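Local coordinates for chitinase (Jonesia denitrificans, PDB 5VG0), which is the copper-dependent lytic polysaccharide monooxygenase domain of a larger chitinase and probably breaks chitin chains by oxidation, at residues Gly2-Pro7 against Leu70-Thr75; Val33-Gly38 against Ala132-Met137; Ser81-Phe86 against Ala122-Ser127; Tyr85-Gln90 against Gly116-Leu121. All blocks are in the same frame, centred on the assembly; numbering follows the deposited sequence.

Contact 1 of 4, residues Gly2-Pro7 against Leu70-Thr75; sequences GWVTDP and LTWKLT
T71 O is approached by two consecutive residues of the facing strand: T5 N gives it a firm hydrogen bond of 2.9 Å, and V4 CA brings a CA-H...O contact. Next to it, T71 N bonds to D6 O at 2.8 Å, and further along W3 and K73 exchange a reciprocal pair of backbone bonds. On the buried face of the pairing, V4 stands over W72: its CG2 sits 3.6 Å from the centroid of the W72 six-membered ring, 14° off the normal, a close CH-pi contact over the ring centre. V4 CG1 lies anti to the backbone N (chi1 175°), which points this branch to L70 CD2, 3.9 Å away. W72 NE1, on the five-membered ring, is hydrogen-bonded to Y85 OH. On the other face, W3 and the extended K73 chain run alongside each other, K73 CD lying 3.7 Å from W3 CH2, while T5 CG2 rests on the W3 ring. G2 CA comes within 3.1 Å of K73 O, where a side chain would collide. The extra residue that strand 2-6 sets opposite T71, T5 beside D6, makes a classic beta bulge in an edge strand of the lytic polysaccharide monooxygenase beta sandwich.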
loop_
_atom_site.group_PDB
_atom_site.type_symbol
_atom_site.label_atom_id
_atom_site.label_comp_id
_atom_site.label_asym_id
_atom_site.label_seq_id
_atom_site.Cartn_x
_atom_site.Cartn_y
_atom_site.Cartn_z
ATOM N N GLY A 2 -9.455 1.538 1.417
ATOM C CA GLY A 2 -8.514 2.447 2.042
ATOM C C GLY A 2 -7.192 2.375 1.324
ATOM O O GLY A 2 -6.967 1.505 0.480
ATOM N N TRP A 3 -6.310 3.307 1.656
ATOM C CA TRP A 3 -5.011 3.373 0.996
ATOM C C TRP A 3 -3.997 4.052 1.911
ATOM O O TRP A 3 -4.350 4.711 2.890
ATOM C CB TRP A 3 -5.086 4.038 -0.382
ATOM C CG TRP A 3 -5.227 5.515 -0.433
ATOM C CD1 TRP A 3 -4.250 6.384 -0.782
ATOM C CD2 TRP A 3 -6.402 6.312 -0.206
ATOM N NE1 TRP A 3 -4.721 7.669 -0.787
ATOM C CE2 TRP A 3 -6.043 7.655 -0.437
ATOM C CE3 TRP A 3 -7.712 6.020 0.161
ATOM C CZ2 TRP A 3 -6.944 8.709 -0.294
ATOM C CZ3 TRP A 3 -8.613 7.059 0.293
ATOM C CH2 TRP A 3 -8.225 8.390 0.071
ATOM N N VAL A 4 -2.729 3.894 1.560
ATOM C CA VAL A 4 -1.622 4.472 2.310
ATOM C C VAL A 4 -1.335 5.865 1.775
ATOM O O VAL A 4 -1.038 6.043 0.587
ATOM C CB VAL A 4 -0.378 3.582 2.226
ATOM C CG1 VAL A 4 0.797 4.244 2.907
ATOM C CG2 VAL A 4 -0.649 2.221 2.846
ATOM N N THR A 5 -1.408 6.851 2.654
ATOM C CA THR A 5 -1.235 8.240 2.265
ATOM C C THR A 5 0.158 8.786 2.556
ATOM O O THR A 5 0.552 9.766 1.930
ATOM C CB THR A 5 -2.275 9.118 2.954
ATOM O OG1 THR A 5 -2.099 9.015 4.361
ATOM C CG2 THR A 5 -3.699 8.697 2.594
ATOM N N ASP A 6 0.907 8.198 3.482
ATOM C CA ASP A 6 2.214 8.711 3.852
ATOM C C ASP A 6 3.061 7.562 4.406
ATOM O O ASP A 6 2.646 6.878 5.313
ATOM C CB ASP A 6 2.082 9.804 4.895
ATOM C CG ASP A 6 3.401 10.465 5.190
ATOM O OD1 ASP A 6 4.100 10.826 4.226
ATOM O OD2 ASP A 6 3.741 10.613 6.379
ATOM N N PRO A 7 4.246 7.306 3.821
ATOM C CA PRO A 7 4.712 7.834 2.541
ATOM C C PRO A 7 3.697 7.450 1.471
ATOM O O PRO A 7 3.065 6.404 1.561
ATOM C CB PRO A 7 6.054 7.127 2.325
ATOM C CG PRO A 7 6.082 5.994 3.214
ATOM C CD PRO A 7 5.107 6.217 4.317
ATOM N N LEU A 70 4.027 4.986 8.968
ATOM C CA LEU A 70 3.232 4.830 7.764
ATOM C C LEU A 70 1.763 4.982 8.137
ATOM O O LEU A 70 1.296 4.349 9.084
ATOM C CB LEU A 70 3.534 3.450 7.220
ATOM C CG LEU A 70 2.864 3.063 5.941
ATOM C CD1 LEU A 70 3.790 2.103 5.210
ATOM C CD2 LEU A 70 1.538 2.421 6.218
ATOM N N THR A 71 1.041 5.807 7.390
ATOM C CA THR A 71 -0.335 6.162 7.709
ATOM C C THR A 71 -1.286 5.715 6.610
ATOM O O THR A 71 -1.049 5.969 5.422
ATOM C CB THR A 71 -0.477 7.663 7.952
ATOM O OG1 THR A 71 0.304 8.007 9.099
ATOM C CG2 THR A 71 -1.938 8.044 8.204
ATOM N N TRP A 72 -2.359 5.055 7.023
ATOM C CA TRP A 72 -3.488 4.689 6.186
ATOM C C TRP A 72 -4.660 5.634 6.399
ATOM O O TRP A 72 -4.908 6.111 7.509
ATOM C CB TRP A 72 -4.001 3.305 6.569
ATOM C CG TRP A 72 -3.148 2.125 6.231
ATOM C CD1 TRP A 72 -2.063 1.662 6.907
ATOM C CD2 TRP A 72 -3.349 1.233 5.132
ATOM N NE1 TRP A 72 -1.577 0.536 6.292
ATOM C CE2 TRP A 72 -2.351 0.251 5.198
ATOM C CE3 TRP A 72 -4.285 1.175 4.097
ATOM C CZ2 TRP A 72 -2.255 -0.786 4.272
ATOM C CZ3 TRP A 72 -4.193 0.146 3.173
ATOM C CH2 TRP A 72 -3.186 -0.822 3.272
ATOM N N LYS A 73 -5.412 5.850 5.329
ATOM C CA LYS A 73 -6.748 6.428 5.377
ATOM C C LYS A 73 -7.712 5.349 4.925
ATOM O O LYS A 73 -7.597 4.842 3.809
ATOM C CB LYS A 73 -6.844 7.629 4.442
ATOM C CG LYS A 73 -8.228 8.229 4.390
ATOM C CD LYS A 73 -8.246 9.493 3.561
ATOM C CE LYS A 73 -9.604 10.165 3.592
ATOM N NZ LYS A 73 -9.597 11.415 2.800
ATOM N N LEU A 74 -8.640 4.978 5.798
ATOM C CA LEU A 74 -9.625 3.959 5.475
ATOM C C LEU A 74 -10.969 4.628 5.276
ATOM O O LEU A 74 -11.431 5.358 6.146
ATOM C CB LEU A 74 -9.729 2.916 6.582
ATOM C CG LEU A 74 -8.413 2.309 7.056
ATOM C CD1 LEU A 74 -8.721 1.205 8.075
ATOM C CD2 LEU A 74 -7.558 1.770 5.923
ATOM N N THR A 75 -11.592 4.391 4.140
ATOM C CA THR A 75 -12.945 4.887 3.932
ATOM C C THR A 75 -13.988 3.918 4.445
ATOM O O THR A 75 -15.088 4.341 4.787
ATOM C CB THR A 75 -13.182 5.224 2.454
ATOM O OG1 THR A 75 -12.910 4.086 1.642
ATOM C CG2 THR A 75 -12.282 6.362 2.016
HETATM O O HOH W 1 2.871 8.784 8.479
#

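Contact 2 of 4, residues Val33-Gly38 against Ala132-Met137; sequences VEAPKG and AFYNCM. With PER (peroxide ion), chain D.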
loop_
_atom_site.group_PDB
_atom_site.type_symbol
_atom_site.label_atom_id
_atom_site.label_comp_id
_atom_site.label_asym_id
_atom_site.label_seq_id
_atom_site.Cartn_x
_atom_site.Cartn_y
_atom_site.Cartn_z
ATOM N N VAL A 33 -8.136 -0.679 -4.413
ATOM C CA VAL A 33 -7.254 -1.701 -4.968
ATOM C C VAL A 33 -7.431 -2.994 -4.182
ATOM O O VAL A 33 -6.612 -3.367 -3.338
ATOM C CB VAL A 33 -5.795 -1.238 -5.050
ATOM C CG1 VAL A 33 -4.967 -2.273 -5.793
ATOM C CG2 VAL A 33 -5.708 0.121 -5.757
ATOM N N GLU A 34 -8.518 -3.672 -4.497
ATOM C CA GLU A 34 -8.995 -4.860 -3.818
ATOM C C GLU A 34 -8.803 -6.052 -4.740
ATOM O O GLU A 34 -9.131 -5.983 -5.927
ATOM C CB GLU A 34 -10.491 -4.686 -3.530
ATOM C CG GLU A 34 -11.108 -5.780 -2.713
ATOM C CD GLU A 34 -12.551 -5.534 -2.417
ATOM O OE1 GLU A 34 -13.215 -4.834 -3.197
ATOM O OE2 GLU A 34 -13.022 -6.029 -1.381
ATOM N N ALA A 35 -8.296 -7.155 -4.205
ATOM C CA ALA A 35 -8.129 -8.370 -4.992
ATOM C C ALA A 35 -8.046 -9.541 -4.032
ATOM O O ALA A 35 -7.875 -9.356 -2.829
ATOM C CB ALA A 35 -6.870 -8.293 -5.870
ATOM N N PRO A 36 -8.132 -10.764 -4.532
ATOM C CA PRO A 36 -8.050 -11.906 -3.623
ATOM C C PRO A 36 -6.757 -11.913 -2.829
ATOM O O PRO A 36 -5.704 -11.466 -3.287
ATOM C CB PRO A 36 -8.141 -13.112 -4.559
ATOM C CG PRO A 36 -8.930 -12.613 -5.714
ATOM C CD PRO A 36 -8.477 -11.191 -5.899
ATOM N N LYS A 37 -6.848 -12.474 -1.625
ATOM C CA LYS A 37 -5.695 -12.675 -0.766
ATOM C C LYS A 37 -4.616 -13.483 -1.468
ATOM O O LYS A 37 -4.893 -14.352 -2.298
ATOM C CB LYS A 37 -6.137 -13.411 0.502
ATOM C CG LYS A 37 -6.920 -12.516 1.445
ATOM C CD LYS A 37 -7.657 -13.300 2.516
ATOM C CE LYS A 37 -8.486 -12.395 3.407
ATOM N NZ LYS A 37 -9.278 -13.150 4.405
ATOM N N GLY A 38 -3.373 -13.223 -1.105
ATOM C CA GLY A 38 -2.260 -14.067 -1.488
ATOM C C GLY A 38 -1.324 -13.502 -2.523
ATOM O O GLY A 38 -0.307 -14.141 -2.794
ATOM N N ALA A 132 -8.010 -8.720 -0.059
ATOM C CA ALA A 132 -7.033 -7.845 0.553
ATOM C C ALA A 132 -6.934 -6.580 -0.288
ATOM O O ALA A 132 -7.359 -6.537 -1.444
ATOM C CB ALA A 132 -5.672 -8.516 0.646
ATOM N N PHE A 133 -6.354 -5.547 0.310
ATOM C CA PHE A 133 -6.056 -4.301 -0.367
ATOM C C PHE A 133 -4.549 -4.157 -0.491
ATOM O O PHE A 133 -3.805 -4.476 0.431
ATOM C CB PHE A 133 -6.672 -3.100 0.371
ATOM C CG PHE A 133 -8.156 -3.100 0.299
ATOM C CD1 PHE A 133 -8.909 -3.913 1.122
ATOM C CD2 PHE A 133 -8.811 -2.331 -0.647
ATOM C CE1 PHE A 133 -10.282 -3.963 0.997
ATOM C CE2 PHE A 133 -10.175 -2.381 -0.762
ATOM C CZ PHE A 133 -10.911 -3.212 0.051
ATOM N N TYR A 134 -4.101 -3.666 -1.642
ATOM C CA TYR A 134 -2.702 -3.719 -2.046
ATOM C C TYR A 134 -2.185 -2.308 -2.294
ATOM O O TYR A 134 -2.726 -1.586 -3.128
ATOM C CB TYR A 134 -2.570 -4.568 -3.304
ATOM C CG TYR A 134 -2.868 -6.033 -3.064
ATOM C CD1 TYR A 134 -4.174 -6.524 -3.074
ATOM C CD2 TYR A 134 -1.841 -6.926 -2.789
ATOM C CE1 TYR A 134 -4.430 -7.873 -2.823
ATOM C CE2 TYR A 134 -2.096 -8.261 -2.555
ATOM C CZ TYR A 134 -3.385 -8.730 -2.565
ATOM O OH TYR A 134 -3.576 -10.072 -2.319
ATOM N N ASN A 135 -1.104 -1.943 -1.605
ATOM C CA ASN A 135 -0.515 -0.612 -1.709
ATOM C C ASN A 135 1.001 -0.711 -1.807
ATOM O O ASN A 135 1.648 -1.150 -0.850
ATOM C CB ASN A 135 -0.826 0.253 -0.481
ATOM C CG ASN A 135 -2.249 0.833 -0.474
ATOM O OD1 ASN A 135 -2.415 2.028 -0.622
ATOM N ND2 ASN A 135 -3.249 -0.007 -0.330
ATOM N N CYS A 136 1.572 -0.262 -2.920
ATOM C CA CYS A 136 3.019 -0.149 -3.056
ATOM C C CYS A 136 3.485 1.271 -2.793
ATOM O O CYS A 136 2.880 2.227 -3.274
ATOM C CB CYS A 136 3.443 -0.543 -4.460
ATOM S SG CYS A 136 3.537 -2.309 -4.636
ATOM N N MET A 137 4.612 1.384 -2.102
ATOM C CA MET A 137 5.262 2.656 -1.803
ATOM C C MET A 137 6.708 2.556 -2.271
ATOM O O MET A 137 7.453 1.683 -1.819
ATOM C CB MET A 137 5.260 2.962 -0.301
ATOM C CG MET A 137 3.932 3.373 0.317
ATOM S SD MET A 137 2.581 2.177 0.292
ATOM C CE MET A 137 3.286 0.895 1.310
HETATM O O1 PER D . -14.226 -3.750 0.554
HETATM O O2 PER D . -15.265 -2.704 0.729
#
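E34 and F133 form a non-hydrogen-bonded antiparallel pair and A35 with A132 a hydrogen-bonded one, the strand axes at 120°. This short pairing adds 34-36 to the edge of strand 131-141 in the monooxygenase sheet, beside the copper site. A132 N reaches A35 O at 2.8 Å, A35 N returns a bond to A132 O, and Y134 N bonds to V33 O. E34 extends its chain over one face of the F133 ring: CB is 3.6 Å from F133 CE2, and CG lies 4.2 Å from the ring centroid in a CH-pi contact. The carboxylate is tilted 22° from the ring plane, with E34 OE2 3.2 Å from O1 of the bound peroxide; N131 gives OE2 a weak bond. O1 lies in the plane of the ring, 3.4 Å from F133 CZ, and the nearest F133 side-chain atom is about 3 Å from copper. Cutting F133 back to an alanine is likely to open a gap beside the metal and take away the face on which E34 CB and CG rest. The Y134 ring runs alongside 34-36, its edge to the carbonyls of V33 and A35, and Y134 OH donates to P36 O at 2.7 Å, tilted 25° from that carbonyl's plane.

Contact 3 of 4, residues Ser81-Phe86 against Ala122-Ser127; sequences STWEYF and ARWNVS
W83, E84 and Y85 pair in antiparallel register with W124, R123 and A122, the strand axes at 163°, and E84 and R123 exchange both backbone bonds. E84 OE1 accepts from three donors. R123 grips it side-on in a salt bridge, NE at 2.9 Å and NH2 at 2.8 Å, from the syn side but well out of the carboxylate plane; the bend at arginine chi3 (78°) brings both nitrogens round. N125 ND2 descends on the same oxygen from above the carboxylate, 2.9 Å away, and gives its other bond to T82 OG1. F86 CZ lies over the centre of the guanidinium, 3.6 Å above its plane, the ring turned steeply against it. With an alanine in place of E84, R123 would probably lose its charge partner here and N125 ND2 keep only T82 OG1 of these two acceptors. On the other face the W83 six-membered ring forms an offset stack with the W124 five-membered ring, centroids 3.8 Å apart and planes at 13°, while A122 CB touches Y85 CE1. Strand 80-87 is flanked by 90-96 as well as 118-126; W83 reaches across to W72 and L74 of strand 68-74, and W124 leans on F133 of strand 131-141, next to the copper site.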
loop_
_atom_site.group_PDB
_atom_site.type_symbol
_atom_site.label_atom_id
_atom_site.label_comp_id
_atom_site.label_asym_id
_atom_site.label_seq_id
_atom_site.Cartn_x
_atom_site.Cartn_y
_atom_site.Cartn_z
ATOM N N SER A 81 -7.808 -9.037 9.733
ATOM C CA SER A 81 -6.939 -10.047 10.322
ATOM C C SER A 81 -5.566 -9.433 10.543
ATOM O O SER A 81 -5.250 -9.018 11.657
ATOM C CB SER A 81 -6.902 -11.307 9.465
ATOM O OG SER A 81 -6.565 -10.977 8.144
ATOM N N THR A 82 -4.758 -9.319 9.500
ATOM C CA THR A 82 -3.421 -8.754 9.603
ATOM C C THR A 82 -3.183 -7.674 8.559
ATOM O O THR A 82 -3.794 -7.648 7.492
ATOM C CB THR A 82 -2.337 -9.823 9.444
ATOM O OG1 THR A 82 -2.513 -10.490 8.203
ATOM C CG2 THR A 82 -2.344 -10.813 10.586
ATOM N N TRP A 83 -2.232 -6.824 8.908
ATOM C CA TRP A 83 -1.571 -5.899 7.999
ATOM C C TRP A 83 -0.174 -6.464 7.782
ATOM O O TRP A 83 0.581 -6.635 8.739
ATOM C CB TRP A 83 -1.473 -4.510 8.631
ATOM C CG TRP A 83 -2.758 -3.969 9.175
ATOM C CD1 TRP A 83 -3.284 -4.197 10.407
ATOM C CD2 TRP A 83 -3.660 -3.108 8.496
ATOM N NE1 TRP A 83 -4.462 -3.530 10.540
ATOM C CE2 TRP A 83 -4.722 -2.847 9.379
ATOM C CE3 TRP A 83 -3.673 -2.520 7.225
ATOM C CZ2 TRP A 83 -5.790 -2.042 9.025
ATOM C CZ3 TRP A 83 -4.728 -1.712 6.885
ATOM C CH2 TRP A 83 -5.774 -1.487 7.773
ATOM N N GLU A 84 0.171 -6.769 6.545
ATOM C CA GLU A 84 1.461 -7.350 6.213
ATOM C C GLU A 84 2.250 -6.362 5.375
ATOM O O GLU A 84 1.731 -5.803 4.416
ATOM C CB GLU A 84 1.291 -8.651 5.430
ATOM C CG GLU A 84 0.646 -9.763 6.241
ATOM C CD GLU A 84 0.374 -10.980 5.402
ATOM O OE1 GLU A 84 -0.386 -10.867 4.432
ATOM O OE2 GLU A 84 0.953 -12.042 5.716
ATOM N N TYR A 85 3.501 -6.160 5.739
ATOM C CA TYR A 85 4.401 -5.265 5.029
ATOM C C TYR A 85 5.565 -6.051 4.467
ATOM O O TYR A 85 6.275 -6.722 5.217
ATOM C CB TYR A 85 4.897 -4.154 5.947
ATOM C CG TYR A 85 3.787 -3.263 6.419
ATOM C CD1 TYR A 85 3.376 -2.195 5.658
ATOM C CD2 TYR A 85 3.112 -3.503 7.590
ATOM C CE1 TYR A 85 2.351 -1.377 6.051
ATOM C CE2 TYR A 85 2.069 -2.663 7.999
ATOM C CZ TYR A 85 1.697 -1.599 7.220
ATOM O OH TYR A 85 0.680 -0.751 7.569
ATOM N N PHE A 86 5.735 -5.959 3.162
ATOM C CA PHE A 86 6.792 -6.635 2.423
ATOM C C PHE A 86 7.783 -5.593 1.935
ATOM O O PHE A 86 7.400 -4.478 1.582
ATOM C CB PHE A 86 6.224 -7.357 1.187
ATOM C CG PHE A 86 5.237 -8.441 1.488
ATOM C CD1 PHE A 86 3.925 -8.148 1.817
ATOM C CD2 PHE A 86 5.619 -9.768 1.403
ATOM C CE1 PHE A 86 3.031 -9.168 2.096
ATOM C CE2 PHE A 86 4.721 -10.771 1.680
ATOM C CZ PHE A 86 3.425 -10.465 2.023
ATOM N N ALA A 122 2.242 -3.016 1.119
ATOM C CA ALA A 122 1.355 -3.167 2.257
ATOM C C ALA A 122 0.138 -3.937 1.788
ATOM O O ALA A 122 -0.525 -3.532 0.841
ATOM C CB ALA A 122 0.965 -1.808 2.817
ATOM N N ARG A 123 -0.145 -5.044 2.462
ATOM C CA ARG A 123 -1.272 -5.910 2.155
ATOM C C ARG A 123 -2.191 -5.915 3.370
ATOM O O ARG A 123 -1.797 -6.367 4.446
ATOM C CB ARG A 123 -0.753 -7.301 1.819
ATOM C CG ARG A 123 -1.772 -8.245 1.295
ATOM C CD ARG A 123 -1.077 -9.437 0.625
ATOM N NE ARG A 123 -0.570 -10.387 1.598
ATOM C CZ ARG A 123 -0.023 -11.556 1.288
ATOM N NH1 ARG A 123 0.171 -11.902 0.024
ATOM N NH2 ARG A 123 0.338 -12.388 2.250
ATOM N N TRP A 124 -3.390 -5.401 3.188
ATOM C CA TRP A 124 -4.400 -5.314 4.241
ATOM C C TRP A 124 -5.380 -6.463 4.043
ATOM O O TRP A 124 -6.141 -6.472 3.074
ATOM C CB TRP A 124 -5.123 -3.970 4.131
ATOM C CG TRP A 124 -6.334 -3.826 4.995
ATOM C CD1 TRP A 124 -6.641 -4.513 6.122
ATOM C CD2 TRP A 124 -7.403 -2.897 4.785
ATOM N NE1 TRP A 124 -7.842 -4.083 6.619
ATOM C CE2 TRP A 124 -8.329 -3.087 5.819
ATOM C CE3 TRP A 124 -7.664 -1.924 3.828
ATOM C CZ2 TRP A 124 -9.502 -2.338 5.924
ATOM C CZ3 TRP A 124 -8.828 -1.183 3.935
ATOM C CH2 TRP A 124 -9.731 -1.395 4.971
ATOM N N ASN A 125 -5.359 -7.438 4.949
ATOM C CA ASN A 125 -6.203 -8.620 4.838
ATOM C C ASN A 125 -7.507 -8.424 5.607
ATOM O O ASN A 125 -7.505 -8.147 6.809
ATOM C CB ASN A 125 -5.453 -9.831 5.376
ATOM C CG ASN A 125 -4.235 -10.151 4.567
ATOM O OD1 ASN A 125 -4.316 -10.389 3.368
ATOM N ND2 ASN A 125 -3.102 -10.141 5.204
ATOM N N VAL A 126 -8.617 -8.586 4.920
ATOM C CA VAL A 126 -9.937 -8.428 5.513
ATOM C C VAL A 126 -10.354 -9.762 6.132
ATOM O O VAL A 126 -10.212 -10.815 5.512
ATOM C CB VAL A 126 -10.931 -7.961 4.438
ATOM C CG1 VAL A 126 -12.349 -7.902 4.987
ATOM C CG2 VAL A 126 -10.480 -6.589 3.892
ATOM N N SER A 127 -10.865 -9.738 7.363
ATOM C CA SER A 127 -11.048 -10.980 8.109
ATOM C C SER A 127 -12.276 -11.770 7.704
ATOM O O SER A 127 -12.329 -12.971 7.977
ATOM C CB SER A 127 -11.085 -10.707 9.603
ATOM O OG SER A 127 -12.194 -9.934 9.923
#

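Contact 4 of 4, residues Tyr85-Gln90 against Gly116-Leu121; sequences YFVDGQ and GEHTIL
H118 CB starts against V87 CG1, 4.1 Å away, and has D88 OD1 at 3.6 Å on the carboxylate it faces. With CG beside its own backbone N (chi1 -59°), the imidazole is carried towards D88. There ND1 donates to D88 OD2 over only 2.6 Å, nearly straight at 165°: the oxygen uses its syn lone pair and lies close to the ring plane, although carboxylate and ring are turned 33° apart. CE1 skirts the same oxygen, and NE2 at the far side of the ring is hydrogen-bonded to T115 O. With both ring nitrogens bonded to oxygens, the imidazole would probably tend towards the charged form, and the carboxylate beside it would suit that. The other carboxylate oxygen, D88 OD1, takes T119 N at 3.0 Å, and D88 N answers with a bond to T119 O, which clamps the aspartate to the neighbouring strand from both ends. D88 and G89 are the central residues of a type I' turn from V87 to Q90, the tight beta-hairpin connection between strands 80-87 and 90-96; the backbone angles of G89 call for glycine. A water bridges this turn to T119, accepting from G89 N at 2.9 Å and donating to T119 O. Deeper in the sheet, F86 and L121 exchange two backbone bonds and lie side by side, F86 CD1 being 4.1 Å from L121 CD2. I120 CG2 lies loosely at the edge of the Y85 ring.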
loop_
_atom_site.group_PDB
_atom_site.type_symbol
_atom_site.label_atom_id
_atom_site.label_comp_id
_atom_site.label_asym_id
_atom_site.label_seq_id
_atom_site.Cartn_x
_atom_site.Cartn_y
_atom_site.Cartn_z
ATOM N N TYR A 85 3.501 -6.160 5.739
ATOM C CA TYR A 85 4.401 -5.265 5.029
ATOM C C TYR A 85 5.565 -6.051 4.467
ATOM O O TYR A 85 6.275 -6.722 5.217
ATOM C CB TYR A 85 4.897 -4.154 5.947
ATOM C CG TYR A 85 3.787 -3.263 6.419
ATOM C CD1 TYR A 85 3.376 -2.195 5.658
ATOM C CD2 TYR A 85 3.112 -3.503 7.590
ATOM C CE1 TYR A 85 2.351 -1.377 6.051
ATOM C CE2 TYR A 85 2.069 -2.663 7.999
ATOM C CZ TYR A 85 1.697 -1.599 7.220
ATOM O OH TYR A 85 0.680 -0.751 7.569
ATOM N N PHE A 86 5.735 -5.959 3.162
ATOM C CA PHE A 86 6.792 -6.635 2.423
ATOM C C PHE A 86 7.783 -5.593 1.935
ATOM O O PHE A 86 7.400 -4.478 1.582
ATOM C CB PHE A 86 6.224 -7.357 1.187
ATOM C CG PHE A 86 5.237 -8.441 1.488
ATOM C CD1 PHE A 86 3.925 -8.148 1.817
ATOM C CD2 PHE A 86 5.619 -9.768 1.403
ATOM C CE1 PHE A 86 3.031 -9.168 2.096
ATOM C CE2 PHE A 86 4.721 -10.771 1.680
ATOM C CZ PHE A 86 3.425 -10.465 2.023
ATOM N N VAL A 87 9.059 -5.947 1.904
ATOM C CA VAL A 87 10.086 -5.116 1.298
ATOM C C VAL A 87 10.633 -5.900 0.119
ATOM O O VAL A 87 11.158 -7.003 0.290
ATOM C CB VAL A 87 11.182 -4.742 2.303
ATOM C CG1 VAL A 87 12.310 -3.985 1.612
ATOM C CG2 VAL A 87 10.564 -3.957 3.450
ATOM N N ASP A 88 10.463 -5.361 -1.080
ATOM C CA ASP A 88 10.898 -6.025 -2.309
ATOM C C ASP A 88 10.389 -7.465 -2.375
ATOM O O ASP A 88 11.101 -8.374 -2.788
ATOM C CB ASP A 88 12.411 -5.961 -2.459
ATOM C CG ASP A 88 12.949 -4.561 -2.352
ATOM O OD1 ASP A 88 12.318 -3.602 -2.842
ATOM O OD2 ASP A 88 14.042 -4.434 -1.774
ATOM N N GLY A 89 9.150 -7.687 -1.944
ATOM C CA GLY A 89 8.492 -8.963 -2.109
ATOM C C GLY A 89 8.676 -9.946 -0.982
ATOM O O GLY A 89 8.102 -11.043 -1.050
ATOM N N GLN A 90 9.453 -9.606 0.048
ATOM C CA GLN A 90 9.700 -10.492 1.180
ATOM C C GLN A 90 9.084 -9.901 2.434
ATOM O O GLN A 90 9.195 -8.706 2.706
ATOM C CB GLN A 90 11.192 -10.707 1.390
ATOM C CG GLN A 90 11.820 -11.762 0.453
ATOM C CD GLN A 90 11.886 -11.307 -0.993
ATOM O OE1 GLN A 90 12.552 -10.325 -1.320
ATOM N NE2 GLN A 90 11.193 -12.017 -1.867
ATOM N N GLY A 116 18.790 2.350 0.734
ATOM C CA GLY A 116 18.716 2.353 -0.715
ATOM C C GLY A 116 17.289 2.393 -1.214
ATOM O O GLY A 116 16.342 2.678 -0.489
ATOM N N GLU A 117 17.144 2.101 -2.494
ATOM C CA GLU A 117 15.855 2.152 -3.175
ATOM C C GLU A 117 15.120 0.833 -2.982
ATOM O O GLU A 117 15.661 -0.233 -3.284
ATOM C CB GLU A 117 16.071 2.382 -4.668
ATOM C CG GLU A 117 16.821 3.652 -5.002
ATOM C CD GLU A 117 17.255 3.700 -6.453
ATOM O OE1 GLU A 117 16.462 3.285 -7.324
ATOM O OE2 GLU A 117 18.392 4.135 -6.718
ATOM N N HIS A 118 13.877 0.909 -2.511
ATOM C CA HIS A 118 13.064 -0.276 -2.273
ATOM C C HIS A 118 11.611 0.037 -2.556
ATOM O O HIS A 118 11.196 1.193 -2.587
ATOM C CB HIS A 118 13.200 -0.757 -0.823
ATOM C CG HIS A 118 14.604 -1.079 -0.494
ATOM N ND1 HIS A 118 15.186 -2.265 -0.877
ATOM C CD2 HIS A 118 15.574 -0.350 0.101
ATOM C CE1 HIS A 118 16.453 -2.262 -0.514
ATOM N NE2 HIS A 118 16.718 -1.105 0.070
ATOM N N THR A 119 10.841 -1.018 -2.734
ATOM C CA THR A 119 9.392 -0.906 -2.835
ATOM C C THR A 119 8.774 -1.667 -1.672
ATOM O O THR A 119 9.034 -2.863 -1.505
ATOM C CB THR A 119 8.864 -1.424 -4.169
ATOM O OG1 THR A 119 9.450 -0.639 -5.222
ATOM C CG2 THR A 119 7.351 -1.297 -4.250
ATOM N N ILE A 120 7.994 -0.971 -0.866
ATOM C CA ILE A 120 7.243 -1.590 0.221
ATOM C C ILE A 120 5.865 -1.938 -0.309
ATOM O O ILE A 120 5.203 -1.085 -0.901
ATOM C CB ILE A 120 7.113 -0.628 1.413
ATOM C CG1 ILE A 120 8.483 -0.195 1.923
ATOM C CG2 ILE A 120 6.286 -1.261 2.528
ATOM C CD1 ILE A 120 8.439 0.890 2.952
ATOM N N LEU A 121 5.421 -3.175 -0.110
ATOM C CA LEU A 121 4.042 -3.563 -0.376
ATOM C C LEU A 121 3.332 -3.739 0.955
ATOM O O LEU A 121 3.786 -4.510 1.807
ATOM C CB LEU A 121 3.977 -4.864 -1.170
ATOM C CG LEU A 121 2.569 -5.478 -1.313
ATOM C CD1 LEU A 121 1.675 -4.596 -2.165
ATOM C CD2 LEU A 121 2.641 -6.888 -1.841
HETATM O O HOH W 2 7.379 -5.409 -1.905
#

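Contacts 3 and 4 are successive lengths of one antiparallel pair, 80-87 with 118-126, and share Y85 and F86. Strand 131-141 of contact 2 runs along the other edge of 118-126, bonded by A122 N to N135 O and by M137 N to I120 O, both 2.8 Å. Contact 1, in the second sheet, meets the first across the core: V4 N to N135 OD1 and W72 NE1 to Y85 OH, each 2.9 Å. Copper, bound by H1 and H78, has the nearest side-chain atoms of F133, W124 and T75 about 3, 5 and 6 Å away. Contact 4 lies away from the copper site; its centre is about 17 Å from that of contact 1, across the chain's centre.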